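Local coordinates for protein myosin-I heavy chain (Dictyostelium discoideum, PDB 5EJY) that works as an actin-based motor with ATPase activity in early phagocytosis and adhesion, this chain being a MyTH4-FERM region of its tail, at residues A[227-230]-A[231-235]; A[307-310]-A[311-315]. All blocks are in the same frame, centred on the assembly; numbering follows the deposited sequence.

Contact 1 (A[227-230]-A[231-235]); sequences SNDL and SQRSR
Ser231 and Ser227 meet on the buried side of helix 223-233, where two donors of Ser231 grip one carbonyl. Ser227 O takes the backbone N of Ser231 at 3.0 Å and Ser231 OG at 2.7 Å, and the two reach it from opposite faces of the carbonyl plane. The hydroxyl can turn back in this way because OG stands beside its own backbone N, anti to the carbonyl carbon (chi1 -62°). Asn243 ND2 provides a second partner for the same hydroxyl. One turn on the pattern recurs: Leu230 O receives Ser234 N at 2.9 Å and, across its plane, Ser234 OG at 2.8 Å. Leu230 itself is buried against Lys213 and Leu215 of strand 212-217 and Phe289 of strand 285-291, so this flank is tightly filled.

The side facing solvent is looser and wetter. Asp229 and Arg233 run side by side, yet their charged groups make no direct bond. It is the aliphatic part of the arginine that touches, with Arg233 CD 3.3 Å from Asp229 OD1, while a bend at chi3 (61°) carries the guanidinium onward and leaves its plane 70° from that of the carboxylate. Water 1 bridges the two groups, donating to Asp229 OD1 (2.8 Å) and accepting from Arg233 NH1 at the guanidinium edge. Water 2 also donates to Asp229 OD1, at 2.6 Å, and to Gln232 OE1. The opposite charges of Asp229 and Arg233 may still attract weakly, relayed by water 1.

At Arg235 the chain leaves helical geometry: its phi is positive, and two bonds back into the last turn make a Schellman motif. The whole arrangement is the C-terminal end of the helix that packs on the mixed sheet of the ubiquitin-like first lobe of a FERM domain.

Contact 2 (A[307-310]-A[311-315]); sequences INVE and NEFYY
The ring of Phe313 lies alongside Val309, one turn earlier in helix 304-322, and the two side chains point the same way. CE2 of the phenylalanine meets Val309 CG1 at 4.0 Å, a simple apolar contact. Tyr315 presents one ring face to Asn311 O, which sits 3.1 Å above the plane and over its centre; beyond, this ring touches Val398 and Glu402 of helix 390-402. The Tyr314 ring makes an edge-to-face contact with Phe294, and its OH is bonded to Asn408 N.

The amide of Asn311, also flat, sits close to the carbonyl of Ile307. With CG folded beside the backbone N (chi1 -68°), Asn311 CG comes within 3.2 Å of Ile307 O, but that oxygen is hydrogen-bonded by the backbone N of Asn311 and not by ND2, whose angle is poor. Alongside, Ile307 CG2 packs on ND2 at 3.7 Å. Asn311 ND2 donates instead to water 3 (2.6 Å), which in turn donates to Asn308 OD1 (2.8 Å); water 4 lies 2.7 Å from Asn311 OD1 and 2.9 Å from Glu310 OE1. The extended side chain of Glu310 carries its carboxylate to Arg237, with which OE1 forms a salt bridge. An alanine in place of Asn311 removes the amide that donates to water 3 and lies beside Ile307 CG2, and is likely to leave the Asn308 side-chain amide freer to turn.

Three kinds of chemistry thus divide the helix surface: an apolar pair, Val309 and Phe313, on one flank, with Tyr314 and Tyr315 turned to other neighbours; a charged pair joining it to the loop that holds Arg237; and a water bridge between the amides of Asn308 and Asn311, which suggests that this margin may adjust more readily than the apolar side.

From the N terminus the chain reaches contact 1 first, at the end of helix 223-233 in the ubiquitin-like FERM lobe. It then runs through the remaining strands and helices of that lobe before entering contact 2, near the start of helix 304-322 in the central lobe. Each contact closes only a helical turn; the two are in series, neither nesting nor crossing. Their centres are about 13 Å apart, and they touch directly: Ser234 O lies 3.6 Å from Val309 CG1, and Ser234 CB packs on Phe313 CE2. Arg235 O is also hydrogen-bonded to Ser306 OG. The helix end of one lobe thereby abuts the opening turns of the other, joining the two lobes.

Contact 1 (A[227-230]-A[231-235])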
ATOM      1  N   SER A 227       4.537  -4.750  -6.512  1.00 18.85           N
ATOM      2  CA  SER A 227       5.067  -4.056  -7.682  1.00 18.51           C
ATOM      3  C   SER A 227       5.849  -5.028  -8.574  1.00 22.54           C
ATOM      4  O   SER A 227       5.741  -4.966  -9.795  1.00 18.61           O
ATOM      5  CB  SER A 227       5.951  -2.880  -7.264  1.00 19.65           C
ATOM      6  OG  SER A 227       5.188  -1.925  -6.550  1.00 19.73           O
ATOM      7  N   ASN A 228       6.626  -5.923  -7.962  1.00 20.50           N
ATOM      8  CA  ASN A 228       7.328  -6.959  -8.721  1.00 20.44           C
ATOM      9  C   ASN A 228       6.354  -7.924  -9.386  1.00 21.14           C
ATOM     10  O   ASN A 228       6.536  -8.330 -10.541  1.00 20.97           O
ATOM     11  CB  ASN A 228       8.263  -7.766  -7.816  1.00 22.81           C
ATOM     12  CG  ASN A 228       9.432  -6.954  -7.290  1.00 27.25           C
ATOM     13  OD1 ASN A 228       9.761  -5.883  -7.809  1.00 23.70           O
ATOM     14  ND2 ASN A 228      10.081  -7.476  -6.258  1.00 28.03           N
ATOM     15  N   ASP A 229       5.341  -8.327  -8.629  1.00 21.14           N
ATOM     16  CA  ASP A 229       4.312  -9.244  -9.128  1.00 22.98           C
ATOM     17  C   ASP A 229       3.608  -8.648 -10.348  1.00 25.48           C
ATOM     18  O   ASP A 229       3.453  -9.312 -11.375  1.00 23.81           O
ATOM     19  CB  ASP A 229       3.305  -9.524  -8.009  1.00 22.63           C
ATOM     20  CG  ASP A 229       2.388 -10.697  -8.303  1.00 31.78           C
ATOM     21  OD1 ASP A 229       2.679 -11.525  -9.204  1.00 30.96           O
ATOM     22  OD2 ASP A 229       1.369 -10.793  -7.596  1.00 34.40           O
ATOM     23  N   LEU A 230       3.172  -7.397 -10.241  1.00 19.49           N
ATOM     24  CA  LEU A 230       2.482  -6.757 -11.358  1.00 24.12           C
ATOM     25  C   LEU A 230       3.409  -6.575 -12.563  1.00 21.24           C
ATOM     26  O   LEU A 230       2.985  -6.729 -13.699  1.00 21.19           O
ATOM     27  CB  LEU A 230       1.907  -5.394 -10.960  1.00 20.26           C
ATOM     28  CG  LEU A 230       0.386  -5.310 -10.866  1.00 33.25           C
ATOM     29  CD1 LEU A 230      -0.040  -3.840 -10.861  1.00 32.51           C
ATOM     30  CD2 LEU A 230      -0.296  -6.082 -12.008  1.00 31.93           C
ATOM     31  N   SER A 231       4.671  -6.247 -12.309  1.00 19.57           N
ATOM     32  CA  SER A 231       5.636  -6.128 -13.398  1.00 20.40           C
ATOM     33  C   SER A 231       5.733  -7.462 -14.145  1.00 22.37           C
ATOM     34  O   SER A 231       5.580  -7.524 -15.366  1.00 23.44           O
ATOM     35  CB  SER A 231       7.007  -5.729 -12.850  1.00 21.08           C
ATOM     36  OG  SER A 231       6.942  -4.456 -12.212  1.00 22.17           O
ATOM     37  N   GLN A 232       5.970  -8.533 -13.398  1.00 19.46           N
ATOM     38  CA  GLN A 232       6.114  -9.852 -14.018  1.00 20.95           C
ATOM     39  C   GLN A 232       4.850 -10.233 -14.793  1.00 23.33           C
ATOM     40  O   GLN A 232       4.921 -10.710 -15.933  1.00 23.67           O
ATOM     41  CB  GLN A 232       6.453 -10.900 -12.953  1.00 23.57           C
ATOM     42  CG  GLN A 232       6.527 -12.325 -13.505  1.00 30.47           C
ATOM     43  CD  GLN A 232       7.080 -13.316 -12.487  1.00 40.60           C
ATOM     44  OE1 GLN A 232       7.051 -13.072 -11.280  1.00 43.42           O
ATOM     45  NE2 GLN A 232       7.595 -14.439 -12.978  1.00 48.31           N
ATOM     46  N   ARG A 233       3.691  -9.994 -14.190  1.00 22.01           N
ATOM     47  CA  ARG A 233       2.425 -10.336 -14.821  1.00 24.42           C
ATOM     48  C   ARG A 233       2.093  -9.493 -16.061  1.00 27.82           C
ATOM     49  O   ARG A 233       1.346  -9.940 -16.930  1.00 25.51           O
ATOM     50  CB  ARG A 233       1.285 -10.272 -13.800  1.00 25.66           C
ATOM     51  CG  ARG A 233       1.450 -11.274 -12.657  1.00 24.59           C
ATOM     52  CD  ARG A 233       0.421 -11.025 -11.578  1.00 30.53           C
ATOM     53  NE  ARG A 233      -0.913 -11.192 -12.124  1.00 31.53           N
ATOM     54  CZ  ARG A 233      -1.514 -12.371 -12.261  1.00 36.00           C
ATOM     55  NH1 ARG A 233      -0.905 -13.484 -11.859  1.00 26.92           N
ATOM     56  NH2 ARG A 233      -2.728 -12.430 -12.792  1.00 31.98           N
ATOM     57  N   SER A 234       2.646  -8.290 -16.139  1.00 21.58           N
ATOM     58  CA  SER A 234       2.473  -7.435 -17.320  1.00 24.47           C
ATOM     59  C   SER A 234       3.555  -7.705 -18.350  1.00 21.36           C
ATOM     60  O   SER A 234       3.577  -7.081 -19.404  1.00 28.67           O
ATOM     61  CB  SER A 234       2.537  -5.955 -16.916  1.00 24.26           C
ATOM     62  OG  SER A 234       1.601  -5.674 -15.897  1.00 32.06           O
ATOM     63  N   ARG A 235       4.465  -8.621 -18.021  1.00 22.48           N
ATOM     64  CA  ARG A 235       5.602  -8.974 -18.868  1.00 22.84           C
ATOM     65  C   ARG A 235       6.601  -7.827 -19.059  1.00 30.10           C
ATOM     66  O   ARG A 235       7.230  -7.697 -20.110  1.00 25.96           O
ATOM     67  CB  ARG A 235       5.128  -9.514 -20.225  1.00 26.99           C
ATOM     68  CG  ARG A 235       3.950 -10.476 -20.109  1.00 28.76           C
ATOM     69  CD  ARG A 235       3.842 -11.381 -21.346  1.00 39.47           C
ATOM     70  NE  ARG A 235       2.649 -12.227 -21.310  1.00 35.28           N
ATOM     71  CZ  ARG A 235       2.584 -13.408 -20.700  1.00 41.94           C
ATOM     72  NH1 ARG A 235       3.650 -13.890 -20.064  1.00 38.09           N
ATOM     73  NH2 ARG A 235       1.451 -14.108 -20.727  1.00 35.73           N
TER
HETATM   74  O   HOH W   1       1.431 -13.940 -10.028  1.00 34.14           O
HETATM   75  O   HOH W   2       4.716 -12.878 -10.195  1.00 40.96           O

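Contact 2 (A[307-310]-A[311-315])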
ATOM      1  N   ILE A 307      10.937  -3.811 -22.230  1.00 37.90           N
ATOM      2  CA  ILE A 307      11.155  -2.364 -22.187  1.00 38.89           C
ATOM      3  C   ILE A 307      10.007  -1.642 -22.879  1.00 37.22           C
ATOM      4  O   ILE A 307       9.594  -0.560 -22.457  1.00 36.43           O
ATOM      5  CB  ILE A 307      12.470  -1.958 -22.876  1.00 41.73           C
ATOM      6  CG1 ILE A 307      13.646  -2.767 -22.334  1.00 47.17           C
ATOM      7  CG2 ILE A 307      12.734  -0.460 -22.688  1.00 37.02           C
ATOM      8  CD1 ILE A 307      14.088  -2.363 -20.950  1.00 45.52           C
ATOM      9  N   ASN A 308       9.492  -2.248 -23.941  1.00 34.14           N
ATOM     10  CA  ASN A 308       8.381  -1.677 -24.698  1.00 34.12           C
ATOM     11  C   ASN A 308       7.039  -1.628 -23.954  1.00 38.51           C
ATOM     12  O   ASN A 308       6.289  -0.656 -24.092  1.00 34.65           O
ATOM     13  CB  ASN A 308       8.218  -2.379 -26.053  1.00 42.93           C
ATOM     14  CG  ASN A 308       9.374  -2.094 -27.013  1.00 45.03           C
ATOM     15  OD1 ASN A 308       9.911  -0.988 -27.050  1.00 46.82           O
ATOM     16  ND2 ASN A 308       9.763  -3.102 -27.788  1.00 54.96           N
ATOM     17  N   VAL A 309       6.714  -2.668 -23.186  1.00 32.27           N
ATOM     18  CA  VAL A 309       5.496  -2.618 -22.370  1.00 29.97           C
ATOM     19  C   VAL A 309       5.609  -1.497 -21.326  1.00 23.85           C
ATOM     20  O   VAL A 309       4.654  -0.757 -21.092  1.00 24.16           O
ATOM     21  CB  VAL A 309       5.207  -3.949 -21.643  1.00 32.76           C
ATOM     22  CG1 VAL A 309       4.060  -3.775 -20.665  1.00 25.85           C
ATOM     23  CG2 VAL A 309       4.883  -5.056 -22.651  1.00 34.61           C
ATOM     24  N   GLU A 310       6.783  -1.378 -20.722  1.00 25.81           N
ATOM     25  CA  GLU A 310       7.036  -0.326 -19.744  1.00 26.39           C
ATOM     26  C   GLU A 310       6.823   1.053 -20.357  1.00 29.74           C
ATOM     27  O   GLU A 310       6.181   1.921 -19.759  1.00 25.28           O
ATOM     28  CB  GLU A 310       8.467  -0.422 -19.229  1.00 27.16           C
ATOM     29  CG  GLU A 310       8.803  -1.760 -18.561  1.00 23.71           C
ATOM     30  CD  GLU A 310      10.260  -1.867 -18.198  1.00 28.42           C
ATOM     31  OE1 GLU A 310      10.974  -0.845 -18.306  1.00 30.59           O
ATOM     32  OE2 GLU A 310      10.701  -2.969 -17.793  1.00 27.26           O
ATOM     33  N   ASN A 311       7.376   1.252 -21.546  1.00 28.85           N
ATOM     34  CA  ASN A 311       7.328   2.565 -22.185  1.00 32.66           C
ATOM     35  C   ASN A 311       5.906   2.975 -22.558  1.00 30.80           C
ATOM     36  O   ASN A 311       5.546   4.132 -22.414  1.00 29.72           O
ATOM     37  CB  ASN A 311       8.283   2.639 -23.386  1.00 32.04           C
ATOM     38  CG  ASN A 311       9.745   2.588 -22.970  1.00 33.99           C
ATOM     39  OD1 ASN A 311      10.079   2.799 -21.805  1.00 40.16           O
ATOM     40  ND2 ASN A 311      10.621   2.314 -23.918  1.00 41.16           N
ATOM     41  N   GLU A 312       5.090   2.023 -23.008  1.00 27.07           N
ATOM     42  CA  GLU A 312       3.677   2.306 -23.302  1.00 27.88           C
ATOM     43  C   GLU A 312       2.890   2.717 -22.058  1.00 31.24           C
ATOM     44  O   GLU A 312       2.087   3.655 -22.106  1.00 26.80           O
ATOM     45  CB  GLU A 312       2.995   1.101 -23.967  1.00 34.49           C
ATOM     46  CG  GLU A 312       3.649   0.663 -25.266  1.00 38.54           C
ATOM     47  CD  GLU A 312       3.443   1.654 -26.407  1.00 46.23           C
ATOM     48  OE1 GLU A 312       2.468   2.439 -26.366  1.00 42.73           O
ATOM     49  OE2 GLU A 312       4.267   1.645 -27.349  1.00 50.22           O
ATOM     50  N   PHE A 313       3.095   2.014 -20.942  1.00 26.04           N
ATOM     51  CA  PHE A 313       2.456   2.432 -19.697  1.00 26.34           C
ATOM     52  C   PHE A 313       2.895   3.872 -19.404  1.00 22.32           C
ATOM     53  O   PHE A 313       2.078   4.740 -19.064  1.00 23.92           O
ATOM     54  CB  PHE A 313       2.851   1.514 -18.523  1.00 25.86           C
ATOM     55  CG  PHE A 313       1.999   0.255 -18.394  1.00 26.52           C
ATOM     56  CD1 PHE A 313       0.651   0.268 -18.698  1.00 25.46           C
ATOM     57  CD2 PHE A 313       2.564  -0.936 -17.932  1.00 27.32           C
ATOM     58  CE1 PHE A 313      -0.125  -0.895 -18.568  1.00 31.78           C
ATOM     59  CE2 PHE A 313       1.802  -2.088 -17.793  1.00 27.13           C
ATOM     60  CZ  PHE A 313       0.456  -2.068 -18.112  1.00 30.86           C
ATOM     61  N   TYR A 314       4.186   4.129 -19.547  1.00 21.90           N
ATOM     62  CA  TYR A 314       4.693   5.465 -19.238  1.00 24.21           C
ATOM     63  C   TYR A 314       4.111   6.582 -20.123  1.00 29.52           C
ATOM     64  O   TYR A 314       3.777   7.653 -19.617  1.00 24.23           O
ATOM     65  CB  TYR A 314       6.225   5.515 -19.243  1.00 25.78           C
ATOM     66  CG  TYR A 314       6.722   6.933 -19.071  1.00 26.55           C
ATOM     67  CD1 TYR A 314       6.378   7.672 -17.940  1.00 24.79           C
ATOM     68  CD2 TYR A 314       7.490   7.551 -20.050  1.00 26.49           C
ATOM     69  CE1 TYR A 314       6.806   8.992 -17.777  1.00 22.14           C
ATOM     70  CE2 TYR A 314       7.934   8.878 -19.889  1.00 25.91           C
ATOM     71  CZ  TYR A 314       7.592   9.580 -18.754  1.00 24.96           C
ATOM     72  OH  TYR A 314       8.024  10.890 -18.600  1.00 27.58           O
ATOM     73  N   TYR A 315       3.990   6.347 -21.429  1.00 27.23           N
ATOM     74  CA  TYR A 315       3.423   7.373 -22.311  1.00 30.08           C
ATOM     75  C   TYR A 315       2.038   7.802 -21.849  1.00 29.35           C
ATOM     76  O   TYR A 315       1.698   8.977 -21.920  1.00 26.77           O
ATOM     77  CB  TYR A 315       3.338   6.907 -23.770  1.00 29.03           C
ATOM     78  CG  TYR A 315       4.650   6.491 -24.379  1.00 32.52           C
ATOM     79  CD1 TYR A 315       5.840   7.076 -23.989  1.00 35.84           C
ATOM     80  CD2 TYR A 315       4.697   5.479 -25.342  1.00 38.35           C
ATOM     81  CE1 TYR A 315       7.046   6.680 -24.548  1.00 40.22           C
ATOM     82  CE2 TYR A 315       5.890   5.085 -25.906  1.00 35.89           C
ATOM     83  CZ  TYR A 315       7.060   5.686 -25.507  1.00 39.61           C
ATOM     84  OH  TYR A 315       8.252   5.282 -26.070  1.00 46.12           O
TER
HETATM   85  O   HOH W   3       9.872   1.697 -26.358  1.00 48.27           O
HETATM   86  O   HOH W   4      11.444   1.437 -19.981  1.00 43.29           O